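Local coordinates for importin subunit beta-1 (Saccharomyces cerevisiae, PDB 5OWU), which carries proteins into the nucleus together with importin alpha, the adaptor that recognises the classical nuclear localization signal of the cargo, at residues D808-F813 with K856-L861; E239-A244 with A283-E288; D35-F40 with K66-S71. All coordinates share one frame; numbering follows the deposited sequence.

Interaction 1. Residues D808-F813 with K856-L861; sequences DIAAMF and KRQLSL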
ATOM      1  N   ASP A 808     -15.166  30.505  -0.474  1.00 39.40           N
ATOM      2  CA  ASP A 808     -15.466  31.110   0.824  1.00 38.16           C
ATOM      3  C   ASP A 808     -14.475  32.219   1.158  1.00 38.08           C
ATOM      4  O   ASP A 808     -14.865  33.307   1.606  1.00 38.22           O
ATOM      5  CB  ASP A 808     -15.448  30.046   1.920  1.00 35.40           C
ATOM      6  CG  ASP A 808     -16.463  28.936   1.686  1.00 45.63           C
ATOM      7  OD1 ASP A 808     -17.376  29.115   0.851  1.00 43.86           O
ATOM      8  OD2 ASP A 808     -16.350  27.883   2.353  1.00 44.05           O
ATOM      9  N   ILE A 809     -13.182  31.961   0.957  1.00 40.15           N
ATOM     10  CA  ILE A 809     -12.203  33.013   1.201  1.00 42.48           C
ATOM     11  C   ILE A 809     -12.510  34.214   0.323  1.00 47.97           C
ATOM     12  O   ILE A 809     -12.503  35.361   0.794  1.00 40.39           O
ATOM     13  CB  ILE A 809     -10.773  32.486   0.987  1.00 38.06           C
ATOM     14  CG1 ILE A 809     -10.444  31.445   2.062  1.00 36.02           C
ATOM     15  CG2 ILE A 809      -9.765  33.638   1.032  1.00 41.35           C
ATOM     16  CD1 ILE A 809      -9.129  30.716   1.860  1.00 28.42           C
ATOM     17  N   ALA A 810     -12.828  33.976  -0.959  1.00 45.09           N
ATOM     18  CA  ALA A 810     -13.223  35.091  -1.817  1.00 46.76           C
ATOM     19  C   ALA A 810     -14.384  35.872  -1.205  1.00 48.50           C
ATOM     20  O   ALA A 810     -14.372  37.107  -1.189  1.00 45.24           O
ATOM     21  CB  ALA A 810     -13.610  34.588  -3.204  1.00 49.61           C
ATOM     22  N   ALA A 811     -15.397  35.169  -0.696  1.00 45.49           N
ATOM     23  CA  ALA A 811     -16.572  35.845  -0.156  1.00 43.04           C
ATOM     24  C   ALA A 811     -16.237  36.646   1.093  1.00 53.00           C
ATOM     25  O   ALA A 811     -16.929  37.617   1.410  1.00 44.85           O
ATOM     26  CB  ALA A 811     -17.659  34.823   0.165  1.00 48.01           C
ATOM     27  N   MET A 812     -15.204  36.242   1.832  1.00 47.75           N
ATOM     28  CA  MET A 812     -14.872  36.943   3.065  1.00 45.71           C
ATOM     29  C   MET A 812     -14.244  38.308   2.812  1.00 52.83           C
ATOM     30  O   MET A 812     -14.278  39.170   3.696  1.00 45.60           O
ATOM     31  CB  MET A 812     -13.924  36.100   3.906  1.00 34.53           C
ATOM     32  CG  MET A 812     -14.585  34.915   4.569  1.00 38.73           C
ATOM     33  SD  MET A 812     -13.401  33.916   5.458  1.00 40.04           S
ATOM     34  CE  MET A 812     -12.739  35.119   6.605  1.00 38.40           C
ATOM     35  N   PHE A 813     -13.633  38.523   1.647  1.00 40.31           N
ATOM     36  CA  PHE A 813     -12.963  39.794   1.372  1.00 42.12           C
ATOM     37  C   PHE A 813     -13.584  40.470   0.155  1.00 60.65           C
ATOM     38  O   PHE A 813     -13.088  40.308  -0.973  1.00 53.20           O
ATOM     39  CB  PHE A 813     -11.466  39.576   1.149  1.00 40.55           C
ATOM     40  CG  PHE A 813     -10.736  39.010   2.347  1.00 43.59           C
ATOM     41  CD1 PHE A 813     -10.647  37.641   2.538  1.00 35.26           C
ATOM     42  CD2 PHE A 813     -10.121  39.851   3.269  1.00 45.34           C
ATOM     43  CE1 PHE A 813      -9.971  37.118   3.627  1.00 41.26           C
ATOM     44  CE2 PHE A 813      -9.439  39.333   4.363  1.00 35.32           C
ATOM     45  CZ  PHE A 813      -9.365  37.969   4.542  1.00 35.13           C
ATOM     46  N   LYS A 856     -14.762  35.222 -10.403  1.00 54.78           N
ATOM     47  CA  LYS A 856     -15.066  36.245 -11.400  1.00 59.95           C
ATOM     48  C   LYS A 856     -15.397  37.576 -10.738  1.00 61.76           C
ATOM     49  O   LYS A 856     -14.956  38.639 -11.201  1.00 53.18           O
ATOM     50  CB  LYS A 856     -16.224  35.793 -12.289  1.00 56.96           C
ATOM     51  CG  LYS A 856     -15.881  34.642 -13.208  1.00 59.18           C
ATOM     52  CD  LYS A 856     -17.083  34.228 -14.041  1.00 72.15           C
ATOM     53  CE  LYS A 856     -16.668  33.796 -15.438  1.00 78.47           C
ATOM     54  NZ  LYS A 856     -16.130  34.938 -16.233  1.00 78.17           N
ATOM     55  N   ARG A 857     -16.174  37.545  -9.650  1.00 60.28           N
ATOM     56  CA  ARG A 857     -16.446  38.781  -8.926  1.00 61.64           C
ATOM     57  C   ARG A 857     -15.155  39.401  -8.401  1.00 60.13           C
ATOM     58  O   ARG A 857     -15.009  40.628  -8.388  1.00 65.78           O
ATOM     59  CB  ARG A 857     -17.427  38.527  -7.783  1.00 63.65           C
ATOM     60  CG  ARG A 857     -17.561  39.709  -6.838  1.00 76.22           C
ATOM     61  CD  ARG A 857     -18.831  39.644  -6.005  1.00 83.62           C
ATOM     62  NE  ARG A 857     -19.946  40.336  -6.646  1.00 94.45           N
ATOM     63  CZ  ARG A 857     -20.039  41.658  -6.766  1.00100.30           C
ATOM     64  NH1 ARG A 857     -19.074  42.443  -6.302  1.00 97.98           N
ATOM     65  NH2 ARG A 857     -21.094  42.201  -7.359  1.00101.45           N
ATOM     66  N   GLN A 858     -14.202  38.568  -7.974  1.00 57.05           N
ATOM     67  CA  GLN A 858     -12.928  39.093  -7.492  1.00 62.32           C
ATOM     68  C   GLN A 858     -12.174  39.795  -8.610  1.00 58.10           C
ATOM     69  O   GLN A 858     -11.570  40.853  -8.394  1.00 67.10           O
ATOM     70  CB  GLN A 858     -12.075  37.970  -6.897  1.00 53.81           C
ATOM     71  CG  GLN A 858     -12.475  37.548  -5.495  1.00 47.75           C
ATOM     72  CD  GLN A 858     -12.186  38.613  -4.453  1.00 46.98           C
ATOM     73  OE1 GLN A 858     -11.157  39.288  -4.504  1.00 45.56           O
ATOM     74  NE2 GLN A 858     -13.094  38.766  -3.498  1.00 49.98           N
ATOM     75  N   LEU A 859     -12.195  39.224  -9.816  1.00 79.06           N
ATOM     76  CA  LEU A 859     -11.578  39.907 -10.947  1.00 74.38           C
ATOM     77  C   LEU A 859     -12.302  41.204 -11.279  1.00 73.72           C
ATOM     78  O   LEU A 859     -11.676  42.159 -11.755  1.00 78.98           O
ATOM     79  CB  LEU A 859     -11.550  38.993 -12.173  1.00 76.48           C
ATOM     80  CG  LEU A 859     -10.485  37.896 -12.237  1.00 70.04           C
ATOM     81  CD1 LEU A 859     -10.329  37.429 -13.682  1.00 70.71           C
ATOM     82  CD2 LEU A 859      -9.145  38.352 -11.684  1.00 68.75           C
ATOM     83  N   SER A 860     -13.612  41.267 -11.033  1.00 81.47           N
ATOM     84  CA  SER A 860     -14.334  42.509 -11.279  1.00 84.14           C
ATOM     85  C   SER A 860     -13.805  43.652 -10.419  1.00 83.53           C
ATOM     86  O   SER A 860     -13.780  44.803 -10.868  1.00 87.10           O
ATOM     87  CB  SER A 860     -15.825  42.309 -11.025  1.00 89.44           C
ATOM     88  OG  SER A 860     -16.474  43.557 -10.859  1.00 96.98           O
ATOM     89  N   LEU A 861     -13.377  43.361  -9.194  1.00 88.77           N
ATOM     90  CA  LEU A 861     -12.912  44.402  -8.280  1.00 86.15           C
ATOM     91  C   LEU A 861     -11.605  45.011  -8.776  1.00 84.82           C
ATOM     92  O   LEU A 861     -11.594  46.104  -9.343  1.00 92.64           O
ATOM     93  CB  LEU A 861     -12.729  43.841  -6.866  1.00 81.47           C
ATOM     94  CG  LEU A 861     -13.840  42.919  -6.352  1.00 76.32           C
ATOM     95  CD1 LEU A 861     -13.637  42.600  -4.877  1.00 77.26           C
ATOM     96  CD2 LEU A 861     -15.220  43.525  -6.581  1.00 75.64           C
TER
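Q858 reaches from the last turn of helix 842-860 to the C-terminal end of helix 796-812, where the backbone carbonyls of A810 and F813 face it. Its amide is the polar part of the contact: NE2 donates to F813 O over 3.0 Å, a fairly straight bond with an N-H...O angle of 158°. The acceptor lies almost in the plane of the glutamine amide, whereas the nitrogen comes in tilted by 33° from the plane of the F813 carbonyl. A810 O is also close, 3.1 Å from Q858 NE2. Helices 796-812 and 842-860 belong to HEAT 18 and HEAT 19, so the contact runs between successive repeats at the C-terminal end of the superhelix. Under the amide the chain is apolar, and A810 CB rests 3.9 Å from Q858 CG. The small alanine suits this place because the two backbones are near each other, with CA atoms of A810 and Q858 7.0 Å apart. A bend at chi2 (-69°) turns the glutamine amide back toward the helix end. With an alanine here, F813 O would probably lose its donor from the neighbouring repeat and a gap would open beside A810. F813 contributes through its backbone; its ring turns the other way, toward V776 of helix 776-788, P769 of helix 769-772 and I818.

Interaction 2. Residues E239-A244 with A283-E288; sequences EVQAAA and ASMTVE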
ATOM      1  N   GLU A 239      15.980 -21.958 -10.538  1.00 52.94           N
ATOM      2  CA  GLU A 239      16.226 -20.674  -9.884  1.00 44.42           C
ATOM      3  C   GLU A 239      16.702 -19.630 -10.887  1.00 50.92           C
ATOM      4  O   GLU A 239      16.313 -18.455 -10.805  1.00 48.60           O
ATOM      5  CB  GLU A 239      17.243 -20.847  -8.756  1.00 54.03           C
ATOM      6  CG  GLU A 239      16.671 -21.527  -7.521  1.00 62.65           C
ATOM      7  CD  GLU A 239      17.737 -21.896  -6.507  1.00 81.67           C
ATOM      8  OE1 GLU A 239      18.355 -20.977  -5.928  1.00 78.41           O
ATOM      9  OE2 GLU A 239      17.962 -23.107  -6.296  1.00 88.08           O
ATOM     10  N   VAL A 240      17.543 -20.037 -11.840  1.00 40.40           N
ATOM     11  CA  VAL A 240      17.953 -19.131 -12.909  1.00 36.73           C
ATOM     12  C   VAL A 240      16.732 -18.654 -13.681  1.00 38.75           C
ATOM     13  O   VAL A 240      16.574 -17.459 -13.949  1.00 35.08           O
ATOM     14  CB  VAL A 240      18.978 -19.820 -13.831  1.00 40.60           C
ATOM     15  CG1 VAL A 240      19.221 -19.008 -15.110  1.00 33.84           C
ATOM     16  CG2 VAL A 240      20.282 -20.021 -13.091  1.00 46.00           C
ATOM     17  N   GLN A 241      15.847 -19.586 -14.047  1.00 42.33           N
ATOM     18  CA  GLN A 241      14.602 -19.210 -14.709  1.00 42.73           C
ATOM     19  C   GLN A 241      13.829 -18.193 -13.880  1.00 36.12           C
ATOM     20  O   GLN A 241      13.398 -17.157 -14.394  1.00 34.05           O
ATOM     21  CB  GLN A 241      13.742 -20.451 -14.960  1.00 47.35           C
ATOM     22  CG  GLN A 241      14.262 -21.370 -16.043  1.00 45.08           C
ATOM     23  CD  GLN A 241      13.342 -22.556 -16.280  1.00 60.61           C
ATOM     24  OE1 GLN A 241      12.639 -22.999 -15.372  1.00 44.77           O
ATOM     25  NE2 GLN A 241      13.335 -23.068 -17.506  1.00 67.10           N
ATOM     26  N   ALA A 242      13.639 -18.475 -12.590  1.00 36.84           N
ATOM     27  CA  ALA A 242      12.874 -17.566 -11.741  1.00 41.31           C
ATOM     28  C   ALA A 242      13.476 -16.164 -11.762  1.00 39.18           C
ATOM     29  O   ALA A 242      12.762 -15.167 -11.929  1.00 41.06           O
ATOM     30  CB  ALA A 242      12.809 -18.110 -10.312  1.00 44.76           C
ATOM     31  N   ALA A 243      14.797 -16.072 -11.611  1.00 33.59           N
ATOM     32  CA  ALA A 243      15.448 -14.767 -11.654  1.00 29.59           C
ATOM     33  C   ALA A 243      15.231 -14.082 -13.000  1.00 33.33           C
ATOM     34  O   ALA A 243      14.924 -12.881 -13.061  1.00 37.77           O
ATOM     35  CB  ALA A 243      16.940 -14.931 -11.363  1.00 30.42           C
ATOM     36  N   ALA A 244      15.379 -14.833 -14.094  1.00 33.99           N
ATOM     37  CA  ALA A 244      15.230 -14.243 -15.415  1.00 36.09           C
ATOM     38  C   ALA A 244      13.810 -13.732 -15.633  1.00 41.45           C
ATOM     39  O   ALA A 244      13.611 -12.671 -16.235  1.00 34.02           O
ATOM     40  CB  ALA A 244      15.616 -15.262 -16.488  1.00 42.73           C
ATOM     41  N   ALA A 283       5.244 -22.696 -14.248  1.00 36.02           N
ATOM     42  CA  ALA A 283       3.963 -22.163 -14.682  1.00 42.00           C
ATOM     43  C   ALA A 283       3.666 -20.854 -13.973  1.00 30.46           C
ATOM     44  O   ALA A 283       3.251 -19.874 -14.606  1.00 32.23           O
ATOM     45  CB  ALA A 283       2.854 -23.184 -14.427  1.00 43.24           C
ATOM     46  N   SER A 284       3.900 -20.810 -12.657  1.00 32.21           N
ATOM     47  CA  SER A 284       3.672 -19.584 -11.900  1.00 30.89           C
ATOM     48  C   SER A 284       4.463 -18.424 -12.481  1.00 28.48           C
ATOM     49  O   SER A 284       3.957 -17.295 -12.557  1.00 30.23           O
ATOM     50  CB  SER A 284       4.046 -19.786 -10.429  1.00 41.66           C
ATOM     51  OG  SER A 284       3.141 -20.662  -9.790  1.00 56.65           O
ATOM     52  N   MET A 285       5.710 -18.679 -12.892  1.00 30.37           N
ATOM     53  CA  MET A 285       6.508 -17.630 -13.530  1.00 44.51           C
ATOM     54  C   MET A 285       5.786 -17.053 -14.740  1.00 34.98           C
ATOM     55  O   MET A 285       5.676 -15.823 -14.896  1.00 34.39           O
ATOM     56  CB  MET A 285       7.866 -18.178 -13.969  1.00 42.35           C
ATOM     57  CG  MET A 285       8.752 -18.685 -12.862  1.00 36.16           C
ATOM     58  SD  MET A 285      10.273 -19.357 -13.569  1.00 37.64           S
ATOM     59  CE  MET A 285      10.672 -20.611 -12.353  1.00 50.29           C
ATOM     60  N   THR A 286       5.303 -17.930 -15.627  1.00 36.26           N
ATOM     61  CA  THR A 286       4.640 -17.413 -16.826  1.00 38.56           C
ATOM     62  C   THR A 286       3.387 -16.629 -16.452  1.00 32.01           C
ATOM     63  O   THR A 286       3.100 -15.563 -17.027  1.00 35.15           O
ATOM     64  CB  THR A 286       4.292 -18.550 -17.791  1.00 35.81           C
ATOM     65  OG1 THR A 286       3.208 -19.328 -17.268  1.00 51.54           O
ATOM     66  CG2 THR A 286       5.491 -19.451 -18.020  1.00 49.21           C
ATOM     67  N   VAL A 287       2.643 -17.131 -15.465  1.00 32.93           N
ATOM     68  CA  VAL A 287       1.443 -16.435 -15.020  1.00 25.78           C
ATOM     69  C   VAL A 287       1.793 -15.022 -14.579  1.00 26.23           C
ATOM     70  O   VAL A 287       1.152 -14.050 -14.992  1.00 31.56           O
ATOM     71  CB  VAL A 287       0.747 -17.228 -13.901  1.00 33.13           C
ATOM     72  CG1 VAL A 287      -0.410 -16.427 -13.309  1.00 28.90           C
ATOM     73  CG2 VAL A 287       0.241 -18.551 -14.439  1.00 32.00           C
ATOM     74  N   GLU A 288       2.830 -14.884 -13.744  1.00 28.41           N
ATOM     75  CA  GLU A 288       3.204 -13.559 -13.263  1.00 28.31           C
ATOM     76  C   GLU A 288       3.564 -12.643 -14.421  1.00 30.51           C
ATOM     77  O   GLU A 288       3.260 -11.444 -14.392  1.00 27.08           O
ATOM     78  CB  GLU A 288       4.370 -13.653 -12.274  1.00 30.92           C
ATOM     79  CG  GLU A 288       4.903 -12.293 -11.814  1.00 38.92           C
ATOM     80  CD  GLU A 288       3.838 -11.435 -11.148  1.00 54.03           C
ATOM     81  OE1 GLU A 288       2.849 -12.001 -10.625  1.00 56.66           O
ATOM     82  OE2 GLU A 288       3.989 -10.193 -11.147  1.00 59.43           O
TER
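M285 places CG beside its own backbone N (chi1 -62°) and then runs on extended through chi2 (177°), which carries its sulfur and methyl straight across to the backbone of helix 238-255. The thioether end lies over the link between Q241 and A242: SD is 3.6 Å from A242 N, and CE is 3.9 Å from A242 CB. On the neighbouring residue, Q241 CB meets M285 SD at 3.9 Å, so the glutamine offers its first methylene while its extended chain takes the amide away from the sulfur. Each residue type fits its role. An unbranched, flexible methionine can span the interval between two helices, and the small A242 lets the thioether come right down to the main chain; the CA atoms of A242 and M285 are 6.6 Å apart. All these touches are van der Waals contacts. I238 and F245, also on helix 238-255, add to the apolar surroundings of M285. The two helices come from HEAT 6 and HEAT 7, so the contact is one of the helix-to-helix joins by which consecutive repeats stack into the alpha solenoid of the importin beta family.

Interaction 3. Residues D35-F40 with K66-S71; sequences DNFLQF and KNELVS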
ATOM      1  N   ASP A  35      33.114  13.138  16.190  1.00 38.79           N
ATOM      2  CA  ASP A  35      34.227  14.033  16.496  1.00 40.87           C
ATOM      3  C   ASP A  35      35.317  13.953  15.442  1.00 44.77           C
ATOM      4  O   ASP A  35      35.964  14.961  15.153  1.00 33.69           O
ATOM      5  CB  ASP A  35      34.825  13.709  17.868  1.00 40.01           C
ATOM      6  CG  ASP A  35      33.845  13.919  19.000  1.00 49.33           C
ATOM      7  OD1 ASP A  35      32.876  14.689  18.823  1.00 45.31           O
ATOM      8  OD2 ASP A  35      34.056  13.309  20.067  1.00 50.53           O
ATOM      9  N   ASN A  36      35.548  12.764  14.867  1.00 34.53           N
ATOM     10  CA  ASN A  36      36.616  12.589  13.883  1.00 34.77           C
ATOM     11  C   ASN A  36      36.148  11.553  12.853  1.00 35.65           C
ATOM     12  O   ASN A  36      36.570  10.395  12.842  1.00 29.57           O
ATOM     13  CB  ASN A  36      37.924  12.162  14.546  1.00 38.97           C
ATOM     14  CG  ASN A  36      39.107  12.212  13.588  1.00 40.17           C
ATOM     15  OD1 ASN A  36      38.940  12.358  12.379  1.00 41.38           O
ATOM     16  ND2 ASN A  36      40.314  12.078  14.131  1.00 56.74           N
ATOM     17  N   PHE A  37      35.276  11.989  11.945  1.00 32.07           N
ATOM     18  CA  PHE A  37      34.724  11.054  10.975  1.00 32.33           C
ATOM     19  C   PHE A  37      35.818  10.442  10.110  1.00 33.60           C
ATOM     20  O   PHE A  37      35.760   9.256   9.782  1.00 31.92           O
ATOM     21  CB  PHE A  37      33.680  11.737  10.095  1.00 29.55           C
ATOM     22  CG  PHE A  37      32.966  10.784   9.182  1.00 30.63           C
ATOM     23  CD1 PHE A  37      32.055   9.882   9.695  1.00 31.33           C
ATOM     24  CD2 PHE A  37      33.222  10.770   7.821  1.00 24.77           C
ATOM     25  CE1 PHE A  37      31.399   8.987   8.863  1.00 30.46           C
ATOM     26  CE2 PHE A  37      32.571   9.878   6.986  1.00 31.83           C
ATOM     27  CZ  PHE A  37      31.666   8.987   7.507  1.00 32.77           C
ATOM     28  N   LEU A  38      36.818  11.233   9.722  1.00 29.37           N
ATOM     29  CA  LEU A  38      37.918  10.691   8.928  1.00 28.56           C
ATOM     30  C   LEU A  38      38.519   9.467   9.606  1.00 32.88           C
ATOM     31  O   LEU A  38      38.662   8.403   8.990  1.00 29.96           O
ATOM     32  CB  LEU A  38      38.984  11.770   8.705  1.00 37.61           C
ATOM     33  CG  LEU A  38      40.116  11.510   7.697  1.00 32.38           C
ATOM     34  CD1 LEU A  38      40.904  12.796   7.496  1.00 43.91           C
ATOM     35  CD2 LEU A  38      41.068  10.400   8.114  1.00 32.88           C
ATOM     36  N   GLN A  39      38.874   9.597  10.887  1.00 32.85           N
ATOM     37  CA  GLN A  39      39.487   8.474  11.592  1.00 32.88           C
ATOM     38  C   GLN A  39      38.493   7.328  11.774  1.00 26.76           C
ATOM     39  O   GLN A  39      38.850   6.159  11.605  1.00 29.13           O
ATOM     40  CB  GLN A  39      40.035   8.932  12.948  1.00 36.69           C
ATOM     41  CG  GLN A  39      40.763   7.831  13.707  1.00 47.57           C
ATOM     42  CD  GLN A  39      41.280   8.272  15.075  1.00 65.17           C
ATOM     43  OE1 GLN A  39      40.645   9.070  15.770  1.00 52.29           O
ATOM     44  NE2 GLN A  39      42.435   7.743  15.466  1.00 55.26           N
ATOM     45  N   PHE A  40      37.250   7.641  12.142  1.00 24.87           N
ATOM     46  CA  PHE A  40      36.222   6.612  12.292  1.00 28.39           C
ATOM     47  C   PHE A  40      36.098   5.762  11.025  1.00 25.55           C
ATOM     48  O   PHE A  40      36.071   4.525  11.080  1.00 25.41           O
ATOM     49  CB  PHE A  40      34.897   7.295  12.637  1.00 28.62           C
ATOM     50  CG  PHE A  40      33.707   6.390  12.591  1.00 30.24           C
ATOM     51  CD1 PHE A  40      33.310   5.690  13.714  1.00 30.80           C
ATOM     52  CD2 PHE A  40      32.970   6.257  11.428  1.00 31.85           C
ATOM     53  CE1 PHE A  40      32.204   4.861  13.676  1.00 35.09           C
ATOM     54  CE2 PHE A  40      31.871   5.427  11.380  1.00 31.39           C
ATOM     55  CZ  PHE A  40      31.486   4.726  12.507  1.00 37.67           C
ATOM     56  N   LYS A  66      28.867   1.978   6.415  1.00 27.68           N
ATOM     57  CA  LYS A  66      27.891   2.080   5.329  1.00 26.02           C
ATOM     58  C   LYS A  66      26.697   2.914   5.751  1.00 30.84           C
ATOM     59  O   LYS A  66      26.205   3.750   4.984  1.00 27.53           O
ATOM     60  CB  LYS A  66      27.415   0.691   4.890  1.00 25.63           C
ATOM     61  CG  LYS A  66      26.170   0.697   3.974  1.00 32.33           C
ATOM     62  CD  LYS A  66      25.527  -0.658   3.904  1.00 49.81           C
ATOM     63  CE  LYS A  66      24.646  -0.909   5.118  1.00 42.90           C
ATOM     64  NZ  LYS A  66      23.218  -0.548   4.860  1.00 42.14           N
ATOM     65  N   ASN A  67      26.202   2.681   6.961  1.00 26.58           N
ATOM     66  CA  ASN A  67      25.055   3.424   7.456  1.00 32.13           C
ATOM     67  C   ASN A  67      25.390   4.868   7.790  1.00 33.44           C
ATOM     68  O   ASN A  67      24.468   5.645   8.044  1.00 33.08           O
ATOM     69  CB  ASN A  67      24.476   2.726   8.683  1.00 39.37           C
ATOM     70  CG  ASN A  67      23.716   1.461   8.324  1.00 46.96           C
ATOM     71  OD1 ASN A  67      23.192   1.328   7.210  1.00 37.71           O
ATOM     72  ND2 ASN A  67      23.652   0.528   9.263  1.00 51.52           N
ATOM     73  N   GLU A  68      26.667   5.249   7.798  1.00 33.19           N
ATOM     74  CA  GLU A  68      27.025   6.665   7.857  1.00 31.80           C
ATOM     75  C   GLU A  68      27.265   7.275   6.476  1.00 34.38           C
ATOM     76  O   GLU A  68      27.706   8.426   6.382  1.00 29.10           O
ATOM     77  CB  GLU A  68      28.270   6.861   8.726  1.00 26.15           C
ATOM     78  CG  GLU A  68      28.086   6.452  10.181  1.00 30.52           C
ATOM     79  CD  GLU A  68      26.995   7.241  10.881  1.00 40.65           C
ATOM     80  OE1 GLU A  68      26.846   8.440  10.580  1.00 32.73           O
ATOM     81  OE2 GLU A  68      26.276   6.660  11.719  1.00 46.11           O
ATOM     82  N   LEU A  69      26.989   6.534   5.409  1.00 31.90           N
ATOM     83  CA  LEU A  69      27.264   6.986   4.053  1.00 28.28           C
ATOM     84  C   LEU A  69      26.030   7.042   3.168  1.00 33.86           C
ATOM     85  O   LEU A  69      25.980   7.869   2.253  1.00 33.91           O
ATOM     86  CB  LEU A  69      28.313   6.073   3.395  1.00 28.49           C
ATOM     87  CG  LEU A  69      29.730   6.154   3.963  1.00 27.01           C
ATOM     88  CD1 LEU A  69      30.631   5.109   3.324  1.00 25.65           C
ATOM     89  CD2 LEU A  69      30.314   7.542   3.775  1.00 25.13           C
ATOM     90  N   VAL A  70      25.031   6.201   3.421  1.00 38.21           N
ATOM     91  CA  VAL A  70      23.779   6.231   2.682  1.00 35.97           C
ATOM     92  C   VAL A  70      22.638   6.157   3.680  1.00 40.21           C
ATOM     93  O   VAL A  70      22.787   5.660   4.797  1.00 45.24           O
ATOM     94  CB  VAL A  70      23.669   5.087   1.652  1.00 29.46           C
ATOM     95  CG1 VAL A  70      24.648   5.309   0.511  1.00 50.53           C
ATOM     96  CG2 VAL A  70      23.912   3.735   2.328  1.00 40.05           C
ATOM     97  N   SER A  71      21.486   6.672   3.258  1.00 48.14           N
ATOM     98  CA  SER A  71      20.291   6.689   4.084  1.00 46.43           C
ATOM     99  C   SER A  71      19.078   6.594   3.174  1.00 50.08           C
ATOM    100  O   SER A  71      19.164   6.829   1.967  1.00 46.21           O
ATOM    101  CB  SER A  71      20.216   7.959   4.939  1.00 50.31           C
ATOM    102  OG  SER A  71      19.000   8.025   5.658  1.00 56.03           O
TER
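F37 and E68 stand where the backbones come nearest, yet their CA atoms are 9.4 Å apart, one in the first turn of helix 37-48 and the other just beyond the end of helix 55-67, so that side chains must bridge the interval. Two phenylalanines do so from one side. F37 has CG anti to the backbone N (chi1 -173°), and its ring points its rim at the partner: CE1 is 3.8 Å from E68 CB, and CZ is 4.2 Å from L69 CD2, both carbons lying near the ring plane. F40, one turn on, brings CE2 to 4.1 Å from E68 CG. The ring of F40 and the carboxylate of E68 are almost perpendicular, 89° apart. Long, rigid aromatics suit this wide spacing, and L69 supplies a branched apolar end beside F37. The start of helix 37-48 is capped by N36, whose OD1 accepts from Q39 N at 3.1 Å, with the nitrogen above the plane of the side-chain carbonyl. The helices are the pair of HEAT 2, and the contact joins the beginning of one to the end of the other. E68 thus shows two characters: its methylenes pack on the aromatics, while its carboxylate forms a salt bridge with R83 of helix 74-87. R83 also makes a cation-pi interaction with F37. The arginine therefore binds both partners of the contact, and its charge would be expected to favour the ionised form of E68 beside the two rings.

In the fold
From the N terminus, interaction 3 comes first: with 25 residues between its segments, it ties the start of helix 37-48 to the turn just after helix 55-67, at the two ends of HEAT 2. Interaction 2 follows, with 38 residues between its segments, and joins helix 238-255 of HEAT 6 to helix 280-306 of HEAT 7. Interaction 1 closes the last loop, 42 residues long, between HEAT 18 and HEAT 19 near the C terminus. The three loops lie in series, neither nesting nor crossing. Interactions 2 and 3 have centres about 40 Å apart, while those of 1 and 2 are about 61 Å apart, on opposite sides of the chain's centre.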